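Local coordinates for molybdopterin biosynthesis moeA protein (Pyrococcus horikoshii, PDB 1WU2), which probably takes part in molybdenum cofactor biosynthesis, acting on molybdopterin at the metal-insertion stage as other MoeA proteins do, at residues K270-L275 / V293-G298; K15-D20 / R285-G290; H277-K282 / N308-H313; G231-P234 / I239-E242; V185-T190 / T211-L216. All blocks are in the same frame, centred on the assembly; numbering follows the deposited sequence.

Contact 1 (K270-L275 / V293-G298); sequences KFVNLL and VFIMSG
Val-272 presses one methyl into the notch between Val-293 and Ile-295, two residues whose side chains rise from the same face of strand 293-295. That methyl, CG2, rests 4.0 Å from Val-293 CG1. It stands 4.1 Å from Ile-295 CD1, which it meets tip to tip. The two strand methyls are themselves only 3.8 Å apart, from Val-293 CG1 to Ile-295 CD1, and the three groups close into a nearly even triangle with the valine knob over the seam. The bend of Ile-295 makes the notch: with chi2 at -54° its chain folds over, and CD1 turns up beside Val-293 instead of trailing away. The side of that bend takes a second bump. Leu-274 crosses the isoleucine at about a right angle and lays CD2 4.1 Å from Ile-295 CG1, although its CB sets out past the strand and not at it. One bump of the loop 270-275 thus fills a notch and a second lies against its flank, with all contacts at ordinary van der Waals distance. The loop covers one face of strand 293-295, which lies in the sheet between strands 252-255 and 288-290. From the other face Phe-294 packs on Val-311 and Ala-314 of helix 300-319, while farther along the loop Phe-271 leans on Glu-237 and Ile-240 of helix 237-240.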
# COMPACT_ATOMS: atom_id res chain seq x y z
N LYS A 270 20.67 -2.12 31.67
CA LYS A 270 20.10 -2.33 33.01
C LYS A 270 18.64 -2.78 32.97
O LYS A 270 18.15 -3.36 33.94
CB LYS A 270 20.24 -1.04 33.83
CG LYS A 270 21.69 -0.61 34.05
CD LYS A 270 21.93 0.05 35.41
CE LYS A 270 21.63 1.55 35.40
NZ LYS A 270 20.50 1.90 36.30
N PHE A 271 17.95 -2.51 31.86
CA PHE A 271 16.55 -2.91 31.69
C PHE A 271 16.36 -4.15 30.82
O PHE A 271 15.35 -4.84 30.95
CB PHE A 271 15.75 -1.76 31.06
CG PHE A 271 15.83 -0.48 31.83
CD1 PHE A 271 15.44 -0.43 33.16
CD2 PHE A 271 16.30 0.68 31.22
CE1 PHE A 271 15.50 0.76 33.87
CE2 PHE A 271 16.37 1.87 31.93
CZ PHE A 271 15.97 1.91 33.26
N VAL A 272 17.32 -4.43 29.94
CA VAL A 272 17.19 -5.50 28.96
C VAL A 272 18.48 -6.30 28.83
O VAL A 272 19.57 -5.74 28.85
CB VAL A 272 16.84 -4.92 27.56
CG1 VAL A 272 16.68 -6.04 26.54
CG2 VAL A 272 15.58 -4.06 27.62
N ASN A 273 18.34 -7.62 28.69
CA ASN A 273 19.46 -8.48 28.34
C ASN A 273 19.62 -8.50 26.82
O ASN A 273 18.90 -9.20 26.11
CB ASN A 273 19.26 -9.90 28.90
CG ASN A 273 20.57 -10.60 29.18
OD1 ASN A 273 21.37 -10.84 28.27
ND2 ASN A 273 20.81 -10.92 30.45
N LEU A 274 20.58 -7.72 26.33
CA LEU A 274 20.68 -7.40 24.90
C LEU A 274 21.52 -8.39 24.10
O LEU A 274 22.63 -8.75 24.51
CB LEU A 274 21.27 -5.99 24.74
CG LEU A 274 20.51 -4.87 25.47
CD1 LEU A 274 21.41 -3.67 25.73
CD2 LEU A 274 19.27 -4.45 24.68
N LEU A 275 20.98 -8.84 22.97
CA LEU A 275 21.76 -9.55 21.96
C LEU A 275 22.76 -8.60 21.31
O LEU A 275 23.92 -8.96 21.10
CB LEU A 275 20.85 -10.15 20.88
CG LEU A 275 19.94 -11.30 21.31
CD1 LEU A 275 18.91 -11.58 20.22
CD2 LEU A 275 20.76 -12.54 21.62
N VAL A 293 12.41 -6.82 22.98
CA VAL A 293 12.40 -5.38 23.25
C VAL A 293 13.31 -4.64 22.26
O VAL A 293 14.49 -4.93 22.16
CB VAL A 293 12.84 -5.05 24.69
CG1 VAL A 293 12.65 -3.57 24.99
CG2 VAL A 293 12.05 -5.89 25.69
N PHE A 294 12.74 -3.67 21.56
CA PHE A 294 13.43 -2.88 20.55
C PHE A 294 13.77 -1.51 21.14
O PHE A 294 12.87 -0.72 21.42
CB PHE A 294 12.53 -2.68 19.32
CG PHE A 294 12.22 -3.95 18.56
CD1 PHE A 294 12.69 -4.13 17.27
CD2 PHE A 294 11.44 -4.95 19.13
CE1 PHE A 294 12.41 -5.29 16.56
CE2 PHE A 294 11.16 -6.11 18.42
CZ PHE A 294 11.64 -6.28 17.14
N ILE A 295 15.06 -1.24 21.32
CA ILE A 295 15.52 0.07 21.82
C ILE A 295 15.66 1.04 20.65
O ILE A 295 16.51 0.85 19.78
CB ILE A 295 16.88 -0.04 22.58
CG1 ILE A 295 17.00 -1.34 23.40
CG2 ILE A 295 17.07 1.17 23.49
CD1 ILE A 295 15.87 -1.61 24.37
N MSE A 296 14.84 2.09 20.64
CA MSE A 296 14.78 3.04 19.52
C MSE A 296 15.39 4.39 19.92
O MSE A 296 15.77 4.60 21.08
CB MSE A 296 13.34 3.22 19.02
CG MSE A 296 12.42 2.02 19.23
SE MSE A 296 11.59 1.33 17.59
CE MSE A 296 13.13 0.50 16.88
N SER A 297 15.45 5.32 18.96
CA SER A 297 16.35 6.48 19.04
C SER A 297 15.75 7.81 19.51
O SER A 297 16.49 8.74 19.83
CB SER A 297 17.01 6.69 17.67
OG SER A 297 17.04 8.07 17.34
N GLY A 298 14.42 7.93 19.50
CA GLY A 298 13.77 9.14 20.00
C GLY A 298 13.56 10.28 19.01
O GLY A 298 12.63 11.06 19.19

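Contact 2 (K15-D20 / R285-G290); sequences KLLLDD and RPFGYG
The Tyr-289 ring carries Leu-17 on one face and Asp-20 at its hydroxyl edge. Leu-17 CG stands 4.0 Å from the centroid of that ring and 14° off its normal, a CH-pi contact displaced toward the rim. The leucine crosses the tyrosine at about a right angle and sets CD1 over the root of the ring, 3.6 Å from Tyr-289 CG. The same methyl meets the Phe-287 ring in another way, lying in its plane at the edge, 3.7 Å from Phe-287 CZ. One leucine branch is therefore wedged between a face and an edge. With CG anti to the backbone N (chi1 -173°), Leu-17 swings its end closer to the strand than the direction of its CB suggests. At the far end of the tyrosine, Tyr-289 OH donates a short bond of 2.6 Å to Asp-20 OD2, on the anti lone pair of that oxygen. The carboxylate is turned 73° from the ring, so it does not lie flat with it. A phenylalanine in place of Tyr-289 would lack the hydroxyl and would probably leave the Asp-20 carboxylate without this donor and freer to turn. Nearby, Lys-292 NZ bonds to Asp-20 O, and Phe-294 meets the Tyr-289 ring edge-to-face. The chemistry is thus split: apolar packing seats helix 10-20, from the N-terminal region, on the probable molybdopterin-binding domain, and a short hydroxyl-carboxylate bond, with Lys-292 close by, adds a polar tie at Asp-20.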
# COMPACT_ATOMS: atom_id res chain seq x y z
N LYS A 15 19.74 -10.57 11.35
CA LYS A 15 19.65 -12.02 11.52
C LYS A 15 19.51 -12.40 12.99
O LYS A 15 18.72 -13.29 13.33
CB LYS A 15 20.87 -12.71 10.91
CG LYS A 15 20.69 -14.21 10.68
CD LYS A 15 21.90 -15.01 11.14
CE LYS A 15 21.92 -16.41 10.52
NZ LYS A 15 20.88 -17.30 11.10
N LEU A 16 20.28 -11.75 13.86
CA LEU A 16 20.23 -12.03 15.29
C LEU A 16 18.84 -11.72 15.83
O LEU A 16 18.27 -12.50 16.59
CB LEU A 16 21.28 -11.19 16.05
CG LEU A 16 22.74 -11.62 15.94
CD1 LEU A 16 23.66 -10.54 16.50
CD2 LEU A 16 22.99 -12.94 16.66
N LEU A 17 18.30 -10.58 15.39
CA LEU A 17 16.97 -10.12 15.78
C LEU A 17 15.86 -11.04 15.29
O LEU A 17 14.99 -11.44 16.07
CB LEU A 17 16.74 -8.70 15.24
CG LEU A 17 15.46 -7.99 15.68
CD1 LEU A 17 15.75 -6.54 16.06
CD2 LEU A 17 14.39 -8.04 14.60
N LEU A 18 15.88 -11.37 14.00
CA LEU A 18 14.79 -12.14 13.38
C LEU A 18 14.80 -13.62 13.77
O LEU A 18 13.74 -14.24 13.83
CB LEU A 18 14.83 -12.01 11.85
CG LEU A 18 14.48 -10.65 11.26
CD1 LEU A 18 14.68 -10.67 9.75
CD2 LEU A 18 13.05 -10.24 11.61
N ASP A 19 15.98 -14.17 14.04
CA ASP A 19 16.10 -15.53 14.57
C ASP A 19 15.46 -15.64 15.95
O ASP A 19 14.97 -16.71 16.33
CB ASP A 19 17.57 -15.97 14.65
CG ASP A 19 18.18 -16.33 13.30
OD1 ASP A 19 17.46 -16.43 12.28
OD2 ASP A 19 19.41 -16.52 13.16
N ASP A 20 15.46 -14.54 16.70
CA ASP A 20 14.82 -14.48 18.02
C ASP A 20 13.28 -14.39 17.93
O ASP A 20 12.59 -14.71 18.89
CB ASP A 20 15.36 -13.27 18.80
CG ASP A 20 15.14 -13.40 20.30
OD1 ASP A 20 15.59 -14.41 20.89
OD2 ASP A 20 14.54 -12.54 20.98
N ARG A 285 21.81 4.54 14.48
CA ARG A 285 22.98 3.79 14.97
C ARG A 285 22.81 3.17 16.37
O ARG A 285 23.11 2.00 16.54
CB ARG A 285 24.24 4.68 14.90
CG ARG A 285 25.24 4.56 16.04
CD ARG A 285 26.46 5.45 15.87
NE ARG A 285 27.33 5.41 17.05
CZ ARG A 285 28.60 5.81 17.08
NH1 ARG A 285 29.19 6.31 15.99
NH2 ARG A 285 29.29 5.73 18.21
N PRO A 286 22.33 3.93 17.36
CA PRO A 286 22.20 3.41 18.73
C PRO A 286 21.10 2.35 18.95
O PRO A 286 20.78 2.07 20.11
CB PRO A 286 21.91 4.66 19.57
CG PRO A 286 22.20 5.83 18.66
CD PRO A 286 21.91 5.34 17.28
N PHE A 287 20.53 1.79 17.89
CA PHE A 287 19.51 0.75 18.01
C PHE A 287 20.07 -0.52 18.65
O PHE A 287 21.18 -0.95 18.33
CB PHE A 287 18.91 0.43 16.63
CG PHE A 287 17.96 -0.74 16.64
CD1 PHE A 287 16.64 -0.59 17.03
CD2 PHE A 287 18.40 -2.00 16.25
CE1 PHE A 287 15.77 -1.68 17.04
CE2 PHE A 287 17.55 -3.09 16.26
CZ PHE A 287 16.23 -2.93 16.65
N GLY A 288 19.29 -1.11 19.57
CA GLY A 288 19.59 -2.41 20.15
C GLY A 288 18.35 -3.28 20.25
O GLY A 288 17.24 -2.82 19.97
N TYR A 289 18.53 -4.54 20.63
CA TYR A 289 17.41 -5.46 20.80
C TYR A 289 17.75 -6.66 21.69
O TYR A 289 18.85 -7.21 21.61
CB TYR A 289 16.91 -5.97 19.44
CG TYR A 289 15.97 -7.15 19.56
CD1 TYR A 289 14.61 -6.96 19.77
CD2 TYR A 289 16.46 -8.45 19.50
CE1 TYR A 289 13.75 -8.03 19.89
CE2 TYR A 289 15.60 -9.54 19.63
CZ TYR A 289 14.25 -9.32 19.83
OH TYR A 289 13.40 -10.39 19.95
N GLY A 290 16.78 -7.07 22.50
CA GLY A 290 16.88 -8.26 23.32
C GLY A 290 15.58 -8.56 24.06
O GLY A 290 14.92 -7.64 24.54

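Contact 3 (H277-K282 / N308-H313); sequences HGTTIK and NLFVKH
Ile-281 supplies most of the apolar contact, reaching tip to tip with Leu-309 of helix 300-319. Leu-309 CD1 fits between the two branches of the isoleucine, 3.9 Å from Ile-281 CD1 and 3.9 Å from Ile-281 CG2. The fork faces the helix because Ile-281 places CG1 in the crowded position between the backbone N and the carbonyl carbon (chi1 73°). Ile-281 CD1 also reaches a ring: it lies at the edge of Phe-310, near the ring plane, 4.1 Å from Phe-310 CE1. One polar atom comes near the ring, again at its edge. Thr-279 OG1 is 4.3 Å from Phe-310 CZ, near the ring plane, and spends its hydrogen bonding on Val-8 O, so the hydroxyl is satisfied in this buried setting. Leu-309 and Phe-310 are consecutive, and both point toward 277-282, consistent with the wider pi-type turn at 308-311. Phe-310 stacks with Phe-287 and meets Tyr-10 edge-to-face, and helix 10-20 closes over this side, with Ala-13 touching both Thr-279 and Phe-310. Strand 281-282 pairs in parallel with strand 343-351 in one sheet, and Leu-309 packs on Phe-345 of strand 343-351 and on Glu-377 of strand 374-378, so the contact lies where the probable molybdopterin-binding domain meets the C-terminal region.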
# COMPACT_ATOMS: atom_id res chain seq x y z
N HIS A 277 23.59 -3.98 20.69
CA HIS A 277 23.32 -2.58 21.00
C HIS A 277 24.47 -1.76 20.41
O HIS A 277 25.63 -1.98 20.74
CB HIS A 277 23.24 -2.37 22.52
CG HIS A 277 22.82 -0.99 22.92
ND1 HIS A 277 21.83 -0.29 22.28
CD2 HIS A 277 23.26 -0.18 23.92
CE1 HIS A 277 21.67 0.89 22.86
NE2 HIS A 277 22.53 0.98 23.85
N GLY A 278 24.13 -0.82 19.53
CA GLY A 278 25.12 -0.13 18.74
C GLY A 278 25.26 -0.88 17.44
O GLY A 278 25.88 -1.94 17.39
N THR A 279 24.64 -0.34 16.40
CA THR A 279 24.58 -0.99 15.10
C THR A 279 25.14 -0.06 14.03
O THR A 279 25.44 1.11 14.27
CB THR A 279 23.12 -1.44 14.81
OG1 THR A 279 23.12 -2.53 13.89
CG2 THR A 279 22.32 -0.35 14.11
N THR A 280 25.24 -0.59 12.82
CA THR A 280 25.96 0.07 11.74
C THR A 280 25.10 1.10 10.96
O THR A 280 25.64 1.96 10.27
CB THR A 280 26.54 -1.03 10.82
OG1 THR A 280 27.87 -1.36 11.26
CG2 THR A 280 26.75 -0.57 9.42
N ILE A 281 23.78 1.03 11.09
CA ILE A 281 22.90 1.88 10.29
C ILE A 281 23.05 3.38 10.61
O ILE A 281 23.49 3.75 11.70
CB ILE A 281 21.41 1.45 10.40
CG1 ILE A 281 20.81 1.82 11.76
CG2 ILE A 281 21.26 -0.04 10.11
CD1 ILE A 281 19.29 1.76 11.79
N LYS A 282 22.67 4.21 9.65
CA LYS A 282 22.77 5.66 9.78
C LYS A 282 21.67 6.31 8.92
O LYS A 282 21.68 6.14 7.71
CB LYS A 282 24.14 6.15 9.31
CG LYS A 282 24.42 7.63 9.60
CD LYS A 282 25.58 8.17 8.76
CE LYS A 282 25.70 9.69 8.87
NZ LYS A 282 25.50 10.36 7.55
N ASN A 308 11.64 0.66 9.64
CA ASN A 308 11.69 0.04 8.32
C ASN A 308 12.77 -1.04 8.19
O ASN A 308 12.57 -2.04 7.50
CB ASN A 308 11.87 1.10 7.23
CG ASN A 308 10.57 1.80 6.89
OD1 ASN A 308 9.75 1.26 6.14
ND2 ASN A 308 10.36 2.99 7.43
N LEU A 309 13.89 -0.84 8.87
CA LEU A 309 15.04 -1.74 8.75
C LEU A 309 14.97 -2.93 9.71
O LEU A 309 15.63 -3.94 9.48
CB LEU A 309 16.36 -0.99 8.96
CG LEU A 309 16.74 0.01 7.85
CD1 LEU A 309 17.90 0.88 8.29
CD2 LEU A 309 17.08 -0.71 6.56
N PHE A 310 14.17 -2.82 10.77
CA PHE A 310 14.10 -3.87 11.79
C PHE A 310 12.66 -4.29 12.09
O PHE A 310 12.27 -5.42 11.80
CB PHE A 310 14.78 -3.41 13.08
CG PHE A 310 16.27 -3.34 12.99
CD1 PHE A 310 16.93 -2.12 13.04
CD2 PHE A 310 17.03 -4.49 12.85
CE1 PHE A 310 18.31 -2.06 12.96
CE2 PHE A 310 18.41 -4.43 12.77
CZ PHE A 310 19.05 -3.22 12.82
N VAL A 311 11.89 -3.37 12.65
CA VAL A 311 10.55 -3.67 13.16
C VAL A 311 9.62 -4.21 12.06
O VAL A 311 8.92 -5.20 12.27
CB VAL A 311 9.90 -2.44 13.83
CG1 VAL A 311 8.55 -2.82 14.44
CG2 VAL A 311 10.81 -1.86 14.90
N LYS A 312 9.62 -3.55 10.91
CA LYS A 312 8.80 -3.93 9.76
C LYS A 312 8.98 -5.41 9.40
O LYS A 312 8.01 -6.11 9.15
CB LYS A 312 9.16 -3.05 8.55
CG LYS A 312 8.55 -3.48 7.23
CD LYS A 312 8.66 -2.40 6.16
CE LYS A 312 10.04 -2.35 5.52
NZ LYS A 312 9.99 -1.85 4.12
N HIS A 313 10.22 -5.87 9.39
CA HIS A 313 10.54 -7.25 9.02
C HIS A 313 10.23 -8.26 10.13
O HIS A 313 9.92 -9.41 9.84
CB HIS A 313 12.00 -7.35 8.59
CG HIS A 313 12.33 -6.46 7.43
ND1 HIS A 313 11.71 -6.59 6.21
CD2 HIS A 313 13.18 -5.41 7.32
CE1 HIS A 313 12.18 -5.66 5.38
NE2 HIS A 313 13.07 -4.94 6.04

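Contact 4 (G231-P234 / I239-E242); sequences GVLP and IIKE
Leu-233 and Ile-240 meet through two bent side chains. Leu-233 turns its chain with chi2 at 38°, which brings CD2 toward the helix; Ile-240 folds back at chi2 (-54°), so that CD1 swings to the strand although CB starts off past it. The two ends lie 3.7 Å apart, from Leu-233 CD2 to Ile-240 CD1. Ile-240 CD1 also comes within 3.6 Å of Pro-234 O, a plain packing contact. On another side of the leucine, Ile-239 CG2 sits 3.7 Å from Leu-233 CG and 4.1 Å from Pro-234 CD, filling the angle between leucine and proline ring. Glu-242 approaches Leu-233 from the opposite direction with OE2 3.4 Å from Leu-233 CD2, but its CG is too close to a neighbour in the model, so its exact course is doubtful. Chemically this is a small apolar cluster where strand 226-233, at the border of its sheet, leads through a short loop to the weakly bonded helix 237-240: Leu-233 is buried beneath the two isoleucines, while Pro-234 and Ile-239 stay exposed and the Glu-242 carboxylate, through OE2, pairs its charge with Lys-246 in a salt bridge beside the apolar group.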
# COMPACT_ATOMS: atom_id res chain seq x y z
N GLY A 231 2.17 5.09 27.26
CA GLY A 231 2.32 6.52 27.52
C GLY A 231 3.76 7.01 27.62
O GLY A 231 4.71 6.23 27.50
N VAL A 232 3.89 8.31 27.84
CA VAL A 232 5.18 8.97 28.03
C VAL A 232 5.58 8.87 29.50
O VAL A 232 4.77 9.16 30.38
CB VAL A 232 5.12 10.46 27.62
CG1 VAL A 232 6.49 11.12 27.77
CG2 VAL A 232 4.60 10.61 26.20
N LEU A 233 6.82 8.47 29.74
CA LEU A 233 7.34 8.27 31.09
C LEU A 233 8.52 9.21 31.34
O LEU A 233 9.21 9.59 30.40
CB LEU A 233 7.81 6.82 31.26
CG LEU A 233 6.80 5.75 31.69
CD1 LEU A 233 5.43 5.95 31.06
CD2 LEU A 233 7.35 4.38 31.34
N PRO A 234 8.76 9.59 32.60
CA PRO A 234 9.95 10.39 32.92
C PRO A 234 11.21 9.52 32.98
O PRO A 234 11.12 8.30 33.06
CB PRO A 234 9.63 10.96 34.32
CG PRO A 234 8.27 10.44 34.69
CD PRO A 234 7.95 9.30 33.80
N ILE A 239 10.28 3.70 37.47
CA ILE A 239 9.11 3.79 36.60
C ILE A 239 9.34 3.11 35.24
O ILE A 239 8.39 2.61 34.65
CB ILE A 239 8.68 5.28 36.43
CG1 ILE A 239 7.99 5.79 37.71
CG2 ILE A 239 7.73 5.47 35.24
CD1 ILE A 239 8.69 6.96 38.38
N ILE A 240 10.58 3.06 34.75
CA ILE A 240 10.87 2.40 33.48
C ILE A 240 10.88 0.87 33.65
O ILE A 240 10.84 0.14 32.67
CB ILE A 240 12.21 2.90 32.87
CG1 ILE A 240 12.18 4.42 32.65
CG2 ILE A 240 12.52 2.19 31.55
CD1 ILE A 240 11.01 4.92 31.82
N LYS A 241 10.92 0.40 34.90
CA LYS A 241 10.87 -1.03 35.20
C LYS A 241 9.49 -1.67 34.95
O LYS A 241 9.36 -2.89 35.05
CB LYS A 241 11.30 -1.29 36.65
CG LYS A 241 12.25 -2.47 36.81
CD LYS A 241 13.64 -2.16 36.27
CE LYS A 241 14.71 -3.00 36.96
NZ LYS A 241 14.32 -4.43 37.05
N GLU A 242 8.48 -0.86 34.63
CA GLU A 242 7.19 -1.37 34.14
C GLU A 242 7.24 -1.84 32.67
O GLU A 242 6.21 -2.16 32.09
CB GLU A 242 6.08 -0.33 34.30
CG GLU A 242 6.40 1.05 33.75
CD GLU A 242 5.25 1.72 33.04
OE1 GLU A 242 4.35 2.25 33.73
OE2 GLU A 242 5.24 1.72 31.80

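Contact 5 (V185-T190 / T211-L216); sequences VGIIIT and TNSIML
Ile-187 leaves strand 184-190 toward helix 212-222, and its parts meet different sections of the helix. From CB the short branch, CG2, comes 4.2 Å from Ser-213 OG. The longer branch runs through CG1 with chi2 at 174°, fully extended, which carries CD1 out to the next turn of the helix. There the tip lies 3.9 Å from Leu-216 CB and 4.0 Å from Leu-216 C, against the base of that side chain and its backbone. Two residues on, Ile-189 points the same way and touches the CB of the same serine: its CD1 is 4.0 Å from Ser-213 CB, and its CG1 lies equally near. Both isoleucines meet Ser-213 from the strand side, one at OG and the other at CB. The serine hydroxyl joins a water at 3.0 Å from Ser-213 OG; the same water also donates a weak bond to Ile-187 O. Strand and helix run nearly antiparallel, at 163°, with axes 9.2 Å apart, as expected where a helix covers a sheet. Strand 226-233 follows and lies parallel beside strand 184-190, so the pair forms the first part of a beta-alpha-beta crossover. On its far side the helix meets the second subunit, where Ile-214 packs on Val-166 and Met-215 on Ala-167 of that chain. The interface is therefore essentially hydrocarbon, with one serine set among the isoleucines, its hydroxyl linked only weakly, through a water, to the strand backbone.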
# COMPACT_ATOMS: atom_id res chain seq x y z
N VAL A 185 1.96 -4.90 19.91
CA VAL A 185 3.23 -4.20 19.99
C VAL A 185 3.13 -3.07 21.01
O VAL A 185 2.44 -2.09 20.77
CB VAL A 185 3.61 -3.60 18.62
CG1 VAL A 185 4.90 -2.77 18.70
CG2 VAL A 185 3.74 -4.69 17.57
N GLY A 186 3.82 -3.21 22.14
CA GLY A 186 3.87 -2.18 23.15
C GLY A 186 4.69 -0.98 22.70
O GLY A 186 5.63 -1.13 21.92
N ILE A 187 4.33 0.20 23.18
CA ILE A 187 5.02 1.44 22.84
C ILE A 187 5.24 2.25 24.12
O ILE A 187 4.28 2.78 24.69
CB ILE A 187 4.21 2.26 21.81
CG1 ILE A 187 4.12 1.51 20.47
CG2 ILE A 187 4.83 3.63 21.60
CD1 ILE A 187 3.22 2.16 19.44
N ILE A 188 6.49 2.33 24.56
CA ILE A 188 6.87 3.16 25.71
C ILE A 188 7.71 4.32 25.22
O ILE A 188 8.75 4.12 24.62
CB ILE A 188 7.74 2.35 26.70
CG1 ILE A 188 7.03 1.08 27.16
CG2 ILE A 188 8.08 3.21 27.91
CD1 ILE A 188 7.96 0.10 27.88
N ILE A 189 7.27 5.55 25.48
CA ILE A 189 8.08 6.72 25.20
C ILE A 189 8.80 7.11 26.50
O ILE A 189 8.25 6.94 27.58
CB ILE A 189 7.21 7.89 24.66
CG1 ILE A 189 6.82 7.68 23.19
CG2 ILE A 189 7.97 9.20 24.72
CD1 ILE A 189 6.51 6.27 22.76
N THR A 190 10.03 7.61 26.38
CA THR A 190 10.84 8.00 27.54
C THR A 190 11.46 9.38 27.32
O THR A 190 11.90 9.69 26.21
CB THR A 190 11.93 6.93 27.82
OG1 THR A 190 11.48 6.01 28.83
CG2 THR A 190 13.20 7.52 28.42
N THR A 211 6.15 13.02 19.50
CA THR A 211 5.74 12.75 18.13
C THR A 211 5.87 11.27 17.72
O THR A 211 5.10 10.79 16.89
CB THR A 211 6.56 13.69 17.19
OG1 THR A 211 5.85 14.91 16.99
CG2 THR A 211 6.72 13.13 15.80
N ASN A 212 6.83 10.56 18.30
CA ASN A 212 7.09 9.18 17.93
C ASN A 212 6.00 8.19 18.30
O ASN A 212 5.89 7.14 17.68
CB ASN A 212 8.40 8.70 18.55
CG ASN A 212 9.61 9.37 17.94
OD1 ASN A 212 9.54 9.95 16.86
ND2 ASN A 212 10.73 9.30 18.64
N SER A 213 5.19 8.53 19.30
CA SER A 213 4.14 7.63 19.75
C SER A 213 3.10 7.44 18.65
O SER A 213 2.84 6.32 18.22
CB SER A 213 3.46 8.15 21.01
OG SER A 213 2.53 7.20 21.48
N ILE A 214 2.52 8.55 18.21
CA ILE A 214 1.50 8.53 17.17
C ILE A 214 2.03 8.01 15.83
O ILE A 214 1.30 7.36 15.09
CB ILE A 214 0.82 9.92 17.02
CG1 ILE A 214 -0.38 9.86 16.07
CG2 ILE A 214 1.81 10.98 16.54
CD1 ILE A 214 -1.43 8.84 16.43
N MSE A 215 3.31 8.28 15.53
CA MSE A 215 3.91 7.80 14.29
C MSE A 215 4.08 6.29 14.32
O MSE A 215 3.81 5.61 13.33
CB MSE A 215 5.26 8.46 14.01
CG MSE A 215 5.84 8.06 12.65
SE MSE A 215 7.53 8.90 12.24
CE MSE A 215 8.65 7.94 13.50
N LEU A 216 4.54 5.77 15.45
CA LEU A 216 4.70 4.33 15.62
C LEU A 216 3.37 3.59 15.67
O LEU A 216 3.29 2.46 15.23
CB LEU A 216 5.53 4.02 16.87
CG LEU A 216 7.03 4.29 16.76
CD1 LEU A 216 7.69 4.19 18.13
CD2 LEU A 216 7.69 3.33 15.78
O HOH W 1 2.39 5.65 24.06

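Overall arrangement
Contacts 1, 2, 3 and 5 are buried; contact 4, at the end of border strand 226-233, is half exposed. Contacts 1, 2, 4 and 5 all use one mixed sheet: contacts 4 and 5 share its neighbouring strands 226-233 and 184-190, contacts 1 and 2 its strands 293-295 and 288-290. Contact 3 lies about 7 Å from contact 2, centre to centre, and the two join through backbone bonds and the Phe-287 and Phe-310 rings. Contact 2 alone ties sequence-distant family regions and alone has a direct hydrogen bond between its segments. Contact 1 is purely aliphatic, contact 3 adds a ring and threonine hydroxyl, contact 4 a carboxylate, and contact 5 a serine hydroxyl and a water.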